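Phosphoheptose isomerase (Neisseria gonorrhoeae, PDB 5I01) catalyses the zinc-dependent isomerization of sedoheptulose 7-phosphate to D-glycero-D-manno-heptose 7-phosphate, the first step of heptose biosynthesis for lipooligosaccharide. Local coordinates at residues A[11-16]-A[173-178]; A[61-66]-A[183-188]; A[92-97]-A[101-106]. The protein carries 1 engineered substitution. All coordinates share one frame; numbering follows the deposited sequence.

In the fold
Contacts 1 and 2 both use helix 173-193, which pairs with helix 6-27 in contact 1 and, nearly three turns further on, with helix 56-69 in contact 2; their centres are about 19 Å apart. Along the chain the four segments alternate: 11-16, 61-66, 173-178, 183-188. Contact 3, formed by neighbouring segments 92-97 and 101-106, comes between 61-66 and 173-178 and lies about 32 Å from contact 1 and about 24 Å from contact 2, centre to centre. The helices accompany a five-stranded parallel sheet of the SIS fold. Contacts 1 and 2 both meet the second subunit, with Q177 and H63/H185 supplying zinc ligands from different subunits, so metal binding is tied to assembly.

Contact 1. Residues A[11-16]-A[173-178]; sequences AAHFAE and TARIQE. With ZN (zinc ion), chain H.
R175 reaches from helix 173-193 to E16 on helix 6-27 in a salt bridge, its NH2 lying 2.7 Å from E16 OE1. The oxygen is met nearly along its C-O axis and sits close to the guanidinium plane, while the carboxylate itself is turned by 53° against that plane. E16 gets there with its CG anti to the backbone N (chi1 -162°) and an extended chain beyond.

E178, one turn further along the same helix, grips the NE and NH1 side of the guanidinium: R175 NE meets E178 OE1 at 2.9 Å and R175 NH1 meets E178 OE2 at 2.8 Å. E178 OE2 also bonds to H185 ND1 of the second subunit. Carboxylates on both helices thus hold one arginine, and its rotation is fixed by bonds in or near its plane. H13 adds a weak hydrogen bond, from R175 NH1 to H13 ND1 at 3.4 Å, made at the edge of an imidazole standing almost perpendicular to the guanidinium. The stronger partner of H13 is D189 of the second subunit, bonded to its NE2. Bends at chi2 and chi3 carry the R175 guanidinium to these partners, and R175 CD packs 3.6 Å from E16 OE1. Over one guanidinium face lies H13 O, and the methyl of A174 lies against the opposite face, toward its rim.

The adjacent Q177 binds zinc through OE1 at 2.0 Å, completing a site whose other ligands, H63, E67 and H185, belong to the second subunit. The arrangement is an interhelical salt-bridge network backing the shared zinc site of a GmhA-type SIS isomerase.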
ATOM      1  N   ALA A  11      12.451 -28.684 -10.790  1.00 30.92           N
ATOM      2  CA  ALA A  11      13.001 -28.832 -12.158  1.00 32.04           C
ATOM      3  C   ALA A  11      11.927 -28.621 -13.213  1.00 31.58           C
ATOM      4  O   ALA A  11      12.143 -27.896 -14.179  1.00 31.82           O
ATOM      5  CB  ALA A  11      13.648 -30.206 -12.343  1.00 31.51           C
ATOM      6  N   ALA A  12      10.767 -29.248 -12.993  1.00 32.94           N
ATOM      7  CA  ALA A  12       9.604 -29.122 -13.879  1.00 32.87           C
ATOM      8  C   ALA A  12       9.125 -27.676 -14.035  1.00 32.35           C
ATOM      9  O   ALA A  12       8.773 -27.266 -15.135  1.00 32.95           O
ATOM     10  CB  ALA A  12       8.472 -30.012 -13.399  1.00 32.76           C
ATOM     11  N   HIS A  13       9.133 -26.913 -12.940  1.00 33.35           N
ATOM     12  CA  HIS A  13       8.793 -25.481 -12.971  1.00 33.59           C
ATOM     13  C   HIS A  13       9.687 -24.651 -13.883  1.00 33.51           C
ATOM     14  O   HIS A  13       9.180 -23.890 -14.707  1.00 33.27           O
ATOM     15  CB  HIS A  13       8.828 -24.880 -11.575  1.00 34.49           C
ATOM     16  CG  HIS A  13       7.566 -25.078 -10.813  1.00 35.78           C
ATOM     17  ND1 HIS A  13       6.558 -24.146 -10.807  1.00 36.40           N
ATOM     18  CD2 HIS A  13       7.137 -26.103 -10.042  1.00 36.49           C
ATOM     19  CE1 HIS A  13       5.566 -24.579 -10.050  1.00 37.09           C
ATOM     20  NE2 HIS A  13       5.893 -25.766  -9.577  1.00 36.25           N
ATOM     21  N   PHE A  14      11.003 -24.783 -13.705  1.00 33.93           N
ATOM     22  CA  PHE A  14      12.001 -24.180 -14.610  1.00 33.01           C
ATOM     23  C   PHE A  14      11.781 -24.568 -16.082  1.00 31.38           C
ATOM     24  O   PHE A  14      11.722 -23.693 -16.960  1.00 31.07           O
ATOM     25  CB  PHE A  14      13.430 -24.582 -14.206  1.00 34.04           C
ATOM     26  CG  PHE A  14      14.019 -23.740 -13.110  1.00 36.73           C
ATOM     27  CD1 PHE A  14      14.608 -22.510 -13.400  1.00 37.66           C
ATOM     28  CD2 PHE A  14      14.014 -24.179 -11.790  1.00 38.57           C
ATOM     29  CE1 PHE A  14      15.164 -21.731 -12.391  1.00 38.04           C
ATOM     30  CE2 PHE A  14      14.566 -23.405 -10.777  1.00 39.13           C
ATOM     31  CZ  PHE A  14      15.146 -22.180 -11.079  1.00 39.04           C
ATOM     32  N   ALA A  15      11.667 -25.870 -16.343  1.00 29.01           N
ATOM     33  CA  ALA A  15      11.492 -26.363 -17.717  1.00 29.41           C
ATOM     34  C   ALA A  15      10.209 -25.819 -18.326  1.00 29.27           C
ATOM     35  O   ALA A  15      10.221 -25.313 -19.454  1.00 29.28           O
ATOM     36  CB  ALA A  15      11.513 -27.887 -17.774  1.00 28.59           C
ATOM     37  N   GLU A  16       9.121 -25.881 -17.563  1.00 30.21           N
ATOM     38  CA  GLU A  16       7.852 -25.315 -18.007  1.00 31.85           C
ATOM     39  C   GLU A  16       7.963 -23.811 -18.283  1.00 30.30           C
ATOM     40  O   GLU A  16       7.437 -23.334 -19.292  1.00 28.71           O
ATOM     41  CB  GLU A  16       6.723 -25.606 -17.010  1.00 35.54           C
ATOM     42  CG  GLU A  16       5.328 -25.425 -17.609  1.00 39.92           C
ATOM     43  CD  GLU A  16       4.197 -25.507 -16.595  1.00 43.00           C
ATOM     44  OE1 GLU A  16       4.387 -25.054 -15.449  1.00 45.20           O
ATOM     45  OE2 GLU A  16       3.102 -26.002 -16.955  1.00 45.96           O
ATOM     46  N   THR A 173      -1.575 -19.929 -14.604  1.00 33.19           N
ATOM     47  CA  THR A 173      -1.443 -18.596 -14.005  1.00 31.25           C
ATOM     48  C   THR A 173      -0.011 -18.172 -13.658  1.00 29.39           C
ATOM     49  O   THR A 173       0.424 -17.087 -14.027  1.00 27.01           O
ATOM     50  CB  THR A 173      -2.291 -18.552 -12.723  1.00 32.15           C
ATOM     51  OG1 THR A 173      -3.600 -19.058 -13.023  1.00 34.87           O
ATOM     52  CG2 THR A 173      -2.408 -17.122 -12.167  1.00 32.38           C
ATOM     53  N   ALA A 174       0.706 -19.039 -12.942  1.00 27.82           N
ATOM     54  CA  ALA A 174       2.091 -18.789 -12.573  1.00 27.15           C
ATOM     55  C   ALA A 174       2.981 -18.505 -13.794  1.00 27.37           C
ATOM     56  O   ALA A 174       3.762 -17.565 -13.780  1.00 28.18           O
ATOM     57  CB  ALA A 174       2.640 -19.952 -11.757  1.00 26.45           C
ATOM     58  N   ARG A 175       2.838 -19.284 -14.858  1.00 27.77           N
ATOM     59  CA  ARG A 175       3.624 -19.052 -16.083  1.00 28.38           C
ATOM     60  C   ARG A 175       3.224 -17.749 -16.787  1.00 29.10           C
ATOM     61  O   ARG A 175       4.062 -17.077 -17.381  1.00 29.57           O
ATOM     62  CB  ARG A 175       3.464 -20.222 -17.053  1.00 28.26           C
ATOM     63  CG  ARG A 175       3.887 -21.571 -16.484  1.00 28.01           C
ATOM     64  CD  ARG A 175       5.378 -21.656 -16.267  1.00 28.50           C
ATOM     65  NE  ARG A 175       5.802 -21.184 -14.959  1.00 29.01           N
ATOM     66  CZ  ARG A 175       5.697 -21.864 -13.814  1.00 30.35           C
ATOM     67  NH1 ARG A 175       6.142 -21.317 -12.684  1.00 30.78           N
ATOM     68  NH2 ARG A 175       5.160 -23.078 -13.771  1.00 31.45           N
ATOM     69  N   ILE A 176       1.945 -17.395 -16.713  1.00 30.10           N
ATOM     70  CA  ILE A 176       1.446 -16.165 -17.327  1.00 30.16           C
ATOM     71  C   ILE A 176       2.016 -14.928 -16.615  1.00 30.64           C
ATOM     72  O   ILE A 176       2.507 -14.022 -17.283  1.00 31.89           O
ATOM     73  CB  ILE A 176      -0.098 -16.128 -17.354  1.00 29.39           C
ATOM     74  CG1 ILE A 176      -0.640 -17.255 -18.242  1.00 30.24           C
ATOM     75  CG2 ILE A 176      -0.600 -14.791 -17.884  1.00 28.86           C
ATOM     76  CD1 ILE A 176      -2.016 -17.727 -17.843  1.00 31.53           C
ATOM     77  N   GLN A 177       1.957 -14.899 -15.283  1.00 30.76           N
ATOM     78  CA  GLN A 177       2.565 -13.809 -14.496  1.00 32.58           C
ATOM     79  C   GLN A 177       4.041 -13.615 -14.842  1.00 31.65           C
ATOM     80  O   GLN A 177       4.482 -12.495 -15.041  1.00 31.10           O
ATOM     81  CB  GLN A 177       2.416 -14.047 -12.982  1.00 33.38           C
ATOM     82  CG  GLN A 177       1.045 -13.674 -12.432  1.00 36.33           C
ATOM     83  CD  GLN A 177       0.703 -14.320 -11.076  1.00 39.31           C
ATOM     84  OE1 GLN A 177       1.530 -14.993 -10.437  1.00 39.95           O
ATOM     85  NE2 GLN A 177      -0.540 -14.115 -10.636  1.00 39.91           N
ATOM     86  N   GLU A 178       4.786 -14.714 -14.932  1.00 32.51           N
ATOM     87  CA  GLU A 178       6.227 -14.674 -15.211  1.00 32.96           C
ATOM     88  C   GLU A 178       6.554 -14.097 -16.587  1.00 34.03           C
ATOM     89  O   GLU A 178       7.548 -13.386 -16.731  1.00 35.72           O
ATOM     90  CB  GLU A 178       6.831 -16.064 -15.079  1.00 32.82           C
ATOM     91  CG  GLU A 178       6.830 -16.578 -13.648  1.00 33.92           C
ATOM     92  CD  GLU A 178       6.936 -18.093 -13.545  1.00 35.22           C
ATOM     93  OE1 GLU A 178       7.280 -18.755 -14.559  1.00 34.51           O
ATOM     94  OE2 GLU A 178       6.667 -18.629 -12.434  1.00 35.01           O
TER
HETATM   95 ZN    ZN H 301       1.845 -15.708  -8.590  1.00 49.15          ZN

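Contact 2. Residues A[61-66]-A[183-188]; sequences AQHFAA and LIHAMC. With ZN (zinc ion), chain E.
H63 and H185 point their imidazoles at one zinc ion from two helices, and the side chains cross at about a right angle. H63 NE2 and H185 NE2 each bind the metal at 2.2 Å. The two nitrogens come within 3.3 Å of each other, H63 NE2 to H185 NE2, a separation set by the common metal and not by a hydrogen bond. The ring planes are inclined by 64°. H63 NE2 lies at the edge of the H185 ring. The CB of H63 points toward the other helix, and a chi1 of -171°, with CG anti to the backbone N, carries NE2 on to the metal; the CB of H185 does not point straight across, but its ring end comes nearer. H185 ND1 is hydrogen-bonded to E178 of the second subunit, which would hold the turn of this ring.

Deeper between the helices, F64 packs against I184 and C188. The CG2 branch of I184 meets the edge of the phenyl ring, near its plane, at 3.9 Å from F64 CD1. C188 SG approaches the same carbon, F64 CD1, at 3.9 Å, but obliquely, as a sulfur-aromatic contact. M39 of helix 29-44 and I49 and A51 of strand 49-52 also pack against F64, so that this apolar layer continues from the two helices to a neighbouring helix and to the sheet.

The helix segments run nearly parallel, their axes 10.5 Å apart and crossing at -16°. E67 and, from the second subunit, Q177 supply the remaining ligands, giving the His, Glu, His and Gln zinc site, shared between subunits, of the GmhA isomerases.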
ATOM      1  N   ALA A  61       1.501  -4.357 -11.545  1.00 31.51           N
ATOM      2  CA  ALA A  61       1.109  -2.989 -11.839  1.00 31.59           C
ATOM      3  C   ALA A  61       1.993  -1.991 -11.103  1.00 31.20           C
ATOM      4  O   ALA A  61       2.470  -1.031 -11.718  1.00 30.37           O
ATOM      5  CB  ALA A  61      -0.356  -2.755 -11.488  1.00 32.13           C
ATOM      6  N   GLN A  62       2.226  -2.212  -9.806  1.00 30.59           N
ATOM      7  CA  GLN A  62       3.037  -1.268  -9.022  1.00 31.06           C
ATOM      8  C   GLN A  62       4.535  -1.383  -9.329  1.00 30.16           C
ATOM      9  O   GLN A  62       5.255  -0.407  -9.178  1.00 30.43           O
ATOM     10  CB  GLN A  62       2.715  -1.324  -7.511  1.00 31.46           C
ATOM     11  CG  GLN A  62       3.237  -2.506  -6.709  1.00 32.74           C
ATOM     12  CD  GLN A  62       2.997  -2.324  -5.212  1.00 34.17           C
ATOM     13  OE1 GLN A  62       1.862  -2.085  -4.769  1.00 34.79           O
ATOM     14  NE2 GLN A  62       4.064  -2.431  -4.425  1.00 33.62           N
ATOM     15  N   HIS A  63       4.981  -2.570  -9.747  1.00 30.73           N
ATOM     16  CA  HIS A  63       6.342  -2.808 -10.278  1.00 32.28           C
ATOM     17  C   HIS A  63       6.578  -1.974 -11.557  1.00 30.14           C
ATOM     18  O   HIS A  63       7.560  -1.253 -11.654  1.00 27.76           O
ATOM     19  CB  HIS A  63       6.517  -4.308 -10.580  1.00 34.51           C
ATOM     20  CG  HIS A  63       7.916  -4.738 -10.918  1.00 38.36           C
ATOM     21  ND1 HIS A  63       8.423  -5.947 -10.491  1.00 41.04           N
ATOM     22  CD2 HIS A  63       8.893  -4.167 -11.662  1.00 40.89           C
ATOM     23  CE1 HIS A  63       9.652  -6.096 -10.947  1.00 42.45           C
ATOM     24  NE2 HIS A  63       9.964  -5.028 -11.656  1.00 44.00           N
ATOM     25  N   PHE A  64       5.668  -2.084 -12.519  1.00 29.84           N
ATOM     26  CA  PHE A  64       5.698  -1.251 -13.731  1.00 31.04           C
ATOM     27  C   PHE A  64       5.760   0.252 -13.437  1.00 30.19           C
ATOM     28  O   PHE A  64       6.637   0.936 -13.918  1.00 28.54           O
ATOM     29  CB  PHE A  64       4.484  -1.546 -14.599  1.00 32.33           C
ATOM     30  CG  PHE A  64       4.312  -0.586 -15.725  1.00 35.58           C
ATOM     31  CD1 PHE A  64       5.231  -0.557 -16.766  1.00 37.18           C
ATOM     32  CD2 PHE A  64       3.241   0.305 -15.743  1.00 38.09           C
ATOM     33  CE1 PHE A  64       5.083   0.339 -17.817  1.00 39.02           C
ATOM     34  CE2 PHE A  64       3.084   1.203 -16.787  1.00 38.37           C
ATOM     35  CZ  PHE A  64       4.006   1.218 -17.828  1.00 40.07           C
ATOM     36  N   ALA A  65       4.824   0.749 -12.639  1.00 32.48           N
ATOM     37  CA  ALA A  65       4.767   2.168 -12.279  1.00 32.28           C
ATOM     38  C   ALA A  65       6.010   2.656 -11.539  1.00 32.82           C
ATOM     39  O   ALA A  65       6.468   3.770 -11.776  1.00 33.48           O
ATOM     40  CB  ALA A  65       3.520   2.456 -11.453  1.00 32.94           C
ATOM     41  N   ALA A  66       6.556   1.832 -10.651  1.00 33.62           N
ATOM     42  CA  ALA A  66       7.786   2.181  -9.925  1.00 34.16           C
ATOM     43  C   ALA A  66       9.034   2.312 -10.826  1.00 35.94           C
ATOM     44  O   ALA A  66       9.904   3.158 -10.578  1.00 35.47           O
ATOM     45  CB  ALA A  66       8.040   1.183  -8.805  1.00 34.16           C
ATOM     46  N   LEU A 183       7.525  -9.112 -20.229  1.00 29.49           N
ATOM     47  CA  LEU A 183       6.917  -8.166 -21.173  1.00 31.29           C
ATOM     48  C   LEU A 183       7.033  -6.713 -20.697  1.00 32.00           C
ATOM     49  O   LEU A 183       7.424  -5.838 -21.462  1.00 32.80           O
ATOM     50  CB  LEU A 183       5.443  -8.513 -21.448  1.00 30.99           C
ATOM     51  CG  LEU A 183       5.165  -9.756 -22.298  1.00 31.42           C
ATOM     52  CD1 LEU A 183       3.676 -10.042 -22.363  1.00 31.46           C
ATOM     53  CD2 LEU A 183       5.710  -9.593 -23.702  1.00 32.35           C
ATOM     54  N   ILE A 184       6.714  -6.477 -19.429  1.00 32.71           N
ATOM     55  CA  ILE A 184       6.861  -5.156 -18.810  1.00 32.67           C
ATOM     56  C   ILE A 184       8.288  -4.633 -18.913  1.00 33.10           C
ATOM     57  O   ILE A 184       8.494  -3.482 -19.282  1.00 34.30           O
ATOM     58  CB  ILE A 184       6.385  -5.179 -17.336  1.00 31.91           C
ATOM     59  CG1 ILE A 184       4.850  -5.171 -17.320  1.00 32.41           C
ATOM     60  CG2 ILE A 184       6.956  -4.011 -16.529  1.00 32.03           C
ATOM     61  CD1 ILE A 184       4.221  -5.500 -15.987  1.00 32.34           C
ATOM     62  N   HIS A 185       9.255  -5.480 -18.571  1.00 34.52           N
ATOM     63  CA  HIS A 185      10.674  -5.118 -18.625  1.00 34.23           C
ATOM     64  C   HIS A 185      11.127  -4.751 -20.024  1.00 33.66           C
ATOM     65  O   HIS A 185      11.857  -3.784 -20.198  1.00 33.87           O
ATOM     66  CB  HIS A 185      11.552  -6.239 -18.055  1.00 34.09           C
ATOM     67  CG  HIS A 185      11.562  -6.281 -16.562  1.00 37.18           C
ATOM     68  ND1 HIS A 185      11.815  -7.430 -15.846  1.00 37.44           N
ATOM     69  CD2 HIS A 185      11.342  -5.307 -15.646  1.00 39.15           C
ATOM     70  CE1 HIS A 185      11.765  -7.157 -14.553  1.00 39.69           C
ATOM     71  NE2 HIS A 185      11.477  -5.875 -14.405  1.00 41.47           N
ATOM     72  N   ALA A 186      10.691  -5.533 -21.007  1.00 33.66           N
ATOM     73  CA  ALA A 186      10.994  -5.274 -22.411  1.00 33.59           C
ATOM     74  C   ALA A 186      10.376  -3.956 -22.906  1.00 34.23           C
ATOM     75  O   ALA A 186      10.998  -3.256 -23.701  1.00 35.42           O
ATOM     76  CB  ALA A 186      10.521  -6.439 -23.269  1.00 33.20           C
ATOM     77  N   MET A 187       9.169  -3.632 -22.430  1.00 34.97           N
ATOM     78  CA  MET A 187       8.495  -2.363 -22.749  1.00 35.11           C
ATOM     79  C   MET A 187       9.217  -1.151 -22.134  1.00 33.64           C
ATOM     80  O   MET A 187       9.456  -0.156 -22.827  1.00 32.04           O
ATOM     81  CB  MET A 187       7.021  -2.377 -22.289  1.00 36.39           C
ATOM     82  CG  MET A 187       6.085  -3.191 -23.173  1.00 38.66           C
ATOM     83  SD  MET A 187       4.310  -3.044 -22.794  1.00 43.31           S
ATOM     84  CE  MET A 187       4.145  -3.809 -21.181  1.00 44.18           C
ATOM     85  N   CYS A 188       9.551  -1.237 -20.845  1.00 32.72           N
ATOM     86  CA  CYS A 188      10.315  -0.177 -20.155  1.00 34.43           C
ATOM     87  C   CYS A 188      11.674   0.102 -20.785  1.00 34.21           C
ATOM     88  O   CYS A 188      12.094   1.250 -20.845  1.00 34.10           O
ATOM     89  CB  CYS A 188      10.551  -0.525 -18.682  1.00 34.96           C
ATOM     90  SG  CYS A 188       9.039  -0.660 -17.722  1.00 38.22           S
TER
HETATM   91 ZN    ZN E 301      11.894  -4.685 -12.585  1.00 58.72          ZN

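Contact 3. Residues A[92-97]-A[101-106]; sequences TAIGND and DHVFSK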
ATOM      1  N   THR A  92     -10.606  -0.080  -0.394  1.00 29.13           N
ATOM      2  CA  THR A  92     -11.568  -0.507   0.632  1.00 29.22           C
ATOM      3  C   THR A  92     -12.838   0.344   0.673  1.00 28.75           C
ATOM      4  O   THR A  92     -13.909  -0.168   0.972  1.00 29.56           O
ATOM      5  CB  THR A  92     -10.947  -0.616   2.049  1.00 28.78           C
ATOM      6  OG1 THR A  92     -10.420   0.652   2.478  1.00 27.54           O
ATOM      7  CG2 THR A  92      -9.841  -1.689   2.073  1.00 29.28           C
ATOM      8  N   ALA A  93     -12.728   1.626   0.362  1.00 28.85           N
ATOM      9  CA  ALA A  93     -13.910   2.488   0.329  1.00 31.13           C
ATOM     10  C   ALA A  93     -14.842   2.063  -0.787  1.00 32.86           C
ATOM     11  O   ALA A  93     -16.032   1.919  -0.577  1.00 33.45           O
ATOM     12  CB  ALA A  93     -13.517   3.952   0.149  1.00 30.86           C
ATOM     13  N   ILE A  94     -14.284   1.857  -1.977  1.00 35.73           N
ATOM     14  CA  ILE A  94     -15.081   1.569  -3.170  1.00 35.64           C
ATOM     15  C   ILE A  94     -15.636   0.152  -3.093  1.00 36.56           C
ATOM     16  O   ILE A  94     -16.807  -0.066  -3.397  1.00 35.10           O
ATOM     17  CB  ILE A  94     -14.267   1.793  -4.465  1.00 35.12           C
ATOM     18  CG1 ILE A  94     -13.875   3.272  -4.588  1.00 34.90           C
ATOM     19  CG2 ILE A  94     -15.060   1.340  -5.689  1.00 35.68           C
ATOM     20  CD1 ILE A  94     -12.734   3.532  -5.550  1.00 36.63           C
ATOM     21  N   GLY A  95     -14.800  -0.796  -2.665  1.00 37.79           N
ATOM     22  CA  GLY A  95     -15.238  -2.178  -2.433  1.00 40.49           C
ATOM     23  C   GLY A  95     -16.399  -2.292  -1.458  1.00 41.48           C
ATOM     24  O   GLY A  95     -17.394  -2.955  -1.738  1.00 44.18           O
ATOM     25  N   ASN A  96     -16.268  -1.629  -0.316  1.00 42.79           N
ATOM     26  CA  ASN A  96     -17.322  -1.616   0.698  1.00 44.70           C
ATOM     27  C   ASN A  96     -18.570  -0.891   0.194  1.00 43.32           C
ATOM     28  O   ASN A  96     -19.655  -1.437   0.254  1.00 42.55           O
ATOM     29  CB  ASN A  96     -16.822  -0.954   1.997  1.00 45.00           C
ATOM     30  CG  ASN A  96     -17.806  -1.101   3.151  1.00 45.24           C
ATOM     31  OD1 ASN A  96     -18.222  -2.211   3.483  1.00 44.41           O
ATOM     32  ND2 ASN A  96     -18.173   0.016   3.775  1.00 43.87           N
ATOM     33  N   ASP A  97     -18.402   0.327  -0.310  1.00 45.02           N
ATOM     34  CA  ASP A  97     -19.539   1.189  -0.628  1.00 47.32           C
ATOM     35  C   ASP A  97     -20.210   0.761  -1.931  1.00 46.82           C
ATOM     36  O   ASP A  97     -21.370   0.360  -1.929  1.00 46.85           O
ATOM     37  CB  ASP A  97     -19.122   2.673  -0.669  1.00 50.14           C
ATOM     38  CG  ASP A  97     -18.537   3.176   0.674  1.00 51.09           C
ATOM     39  OD1 ASP A  97     -18.544   2.414   1.671  1.00 51.11           O
ATOM     40  OD2 ASP A  97     -18.045   4.329   0.723  1.00 50.61           O
ATOM     41  N   ASP A 101     -16.117  -4.614  -8.105  1.00 36.52           N
ATOM     42  CA  ASP A 101     -15.952  -4.508  -9.557  1.00 38.03           C
ATOM     43  C   ASP A 101     -15.725  -3.069 -10.075  1.00 36.08           C
ATOM     44  O   ASP A 101     -15.405  -2.887 -11.252  1.00 33.49           O
ATOM     45  CB  ASP A 101     -17.153  -5.156 -10.268  1.00 41.40           C
ATOM     46  CG  ASP A 101     -17.358  -6.644  -9.880  1.00 45.95           C
ATOM     47  OD1 ASP A 101     -16.522  -7.234  -9.134  1.00 45.76           O
ATOM     48  OD2 ASP A 101     -18.382  -7.220 -10.328  1.00 51.85           O
ATOM     49  N   HIS A 102     -15.893  -2.069  -9.206  1.00 34.60           N
ATOM     50  CA  HIS A 102     -15.671  -0.673  -9.555  1.00 35.64           C
ATOM     51  C   HIS A 102     -14.391  -0.077  -8.932  1.00 34.69           C
ATOM     52  O   HIS A 102     -14.166   1.129  -9.035  1.00 33.99           O
ATOM     53  CB  HIS A 102     -16.885   0.162  -9.121  1.00 38.75           C
ATOM     54  CG  HIS A 102     -18.201  -0.410  -9.561  1.00 42.93           C
ATOM     55  ND1 HIS A 102     -18.686  -0.264 -10.844  1.00 44.34           N
ATOM     56  CD2 HIS A 102     -19.125  -1.141  -8.892  1.00 44.39           C
ATOM     57  CE1 HIS A 102     -19.852  -0.876 -10.943  1.00 44.25           C
ATOM     58  NE2 HIS A 102     -20.141  -1.416  -9.773  1.00 44.30           N
ATOM     59  N   VAL A 103     -13.550  -0.902  -8.298  1.00 33.34           N
ATOM     60  CA  VAL A 103     -12.352  -0.376  -7.627  1.00 31.74           C
ATOM     61  C   VAL A 103     -11.327   0.263  -8.556  1.00 29.86           C
ATOM     62  O   VAL A 103     -10.628   1.176  -8.140  1.00 30.54           O
ATOM     63  CB  VAL A 103     -11.647  -1.393  -6.689  1.00 31.59           C
ATOM     64  CG1 VAL A 103     -12.564  -1.774  -5.528  1.00 31.75           C
ATOM     65  CG2 VAL A 103     -11.113  -2.609  -7.445  1.00 31.82           C
ATOM     66  N   PHE A 104     -11.237  -0.212  -9.795  1.00 28.64           N
ATOM     67  CA  PHE A 104     -10.328   0.377 -10.801  1.00 28.13           C
ATOM     68  C   PHE A 104     -11.042   1.382 -11.716  1.00 27.98           C
ATOM     69  O   PHE A 104     -10.507   2.460 -12.003  1.00 27.62           O
ATOM     70  CB  PHE A 104      -9.662  -0.722 -11.645  1.00 27.34           C
ATOM     71  CG  PHE A 104      -8.893  -1.748 -10.836  1.00 26.89           C
ATOM     72  CD1 PHE A 104      -8.117  -1.375  -9.735  1.00 26.99           C
ATOM     73  CD2 PHE A 104      -8.921  -3.089 -11.194  1.00 26.48           C
ATOM     74  CE1 PHE A 104      -7.417  -2.322  -9.009  1.00 26.62           C
ATOM     75  CE2 PHE A 104      -8.217  -4.041 -10.470  1.00 25.92           C
ATOM     76  CZ  PHE A 104      -7.464  -3.659  -9.382  1.00 26.44           C
ATOM     77  N   SER A 105     -12.245   1.039 -12.158  1.00 27.55           N
ATOM     78  CA  SER A 105     -13.037   1.931 -13.009  1.00 29.03           C
ATOM     79  C   SER A 105     -13.332   3.315 -12.399  1.00 29.81           C
ATOM     80  O   SER A 105     -13.447   4.278 -13.135  1.00 30.73           O
ATOM     81  CB  SER A 105     -14.353   1.257 -13.422  1.00 29.10           C
ATOM     82  OG  SER A 105     -15.301   1.313 -12.371  1.00 31.04           O
ATOM     83  N   LYS A 106     -13.454   3.423 -11.075  1.00 31.70           N
ATOM     84  CA  LYS A 106     -13.679   4.729 -10.430  1.00 32.96           C
ATOM     85  C   LYS A 106     -12.423   5.604 -10.395  1.00 33.15           C
ATOM     86  O   LYS A 106     -12.498   6.824 -10.558  1.00 32.52           O
ATOM     87  CB  LYS A 106     -14.251   4.561  -9.020  1.00 36.42           C
ATOM     88  CG  LYS A 106     -15.709   4.112  -9.005  1.00 39.06           C
ATOM     89  CD  LYS A 106     -16.382   4.353  -7.667  1.00 42.13           C
ATOM     90  CE  LYS A 106     -16.760   5.820  -7.454  1.00 44.98           C
ATOM     91  NZ  LYS A 106     -17.853   6.282  -8.357  1.00 46.77           N
TER
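Apolar packing carries the contact, with I94 meeting V103, K106 and the backbone around H102. The CG2 branch of I94, anti to its own backbone N, rests over the turn: it lies 3.7 Å from V103 CA and 4.0 Å from V103 CG1. Its CD1 end meets the foot of K106 at CB (3.9 Å), and the aliphatic K106 CD comes 3.8 Å from I94 CG2. V103 CG1 also touches the backbone of G95, 3.8 Å from G95 N.

I94 CG2 also comes 3.5 Å from H102 O, a van der Waals approach; no hydrogen bond joins the segments.

The polar ends turn elsewhere. Bends at chi3 and chi4 take the K106 amine away from I94, toward a salt bridge with E78 of the third subunit and a cation-pi contact with Y98. N96 and D97, predicted substrate-binding residues, make a weak side-chain bond with each other.

The two segments flank the turn between helix 88-97 and helix 105-111, with V103 also touching L91 of helix 88-97 and N129 of helix 128-139.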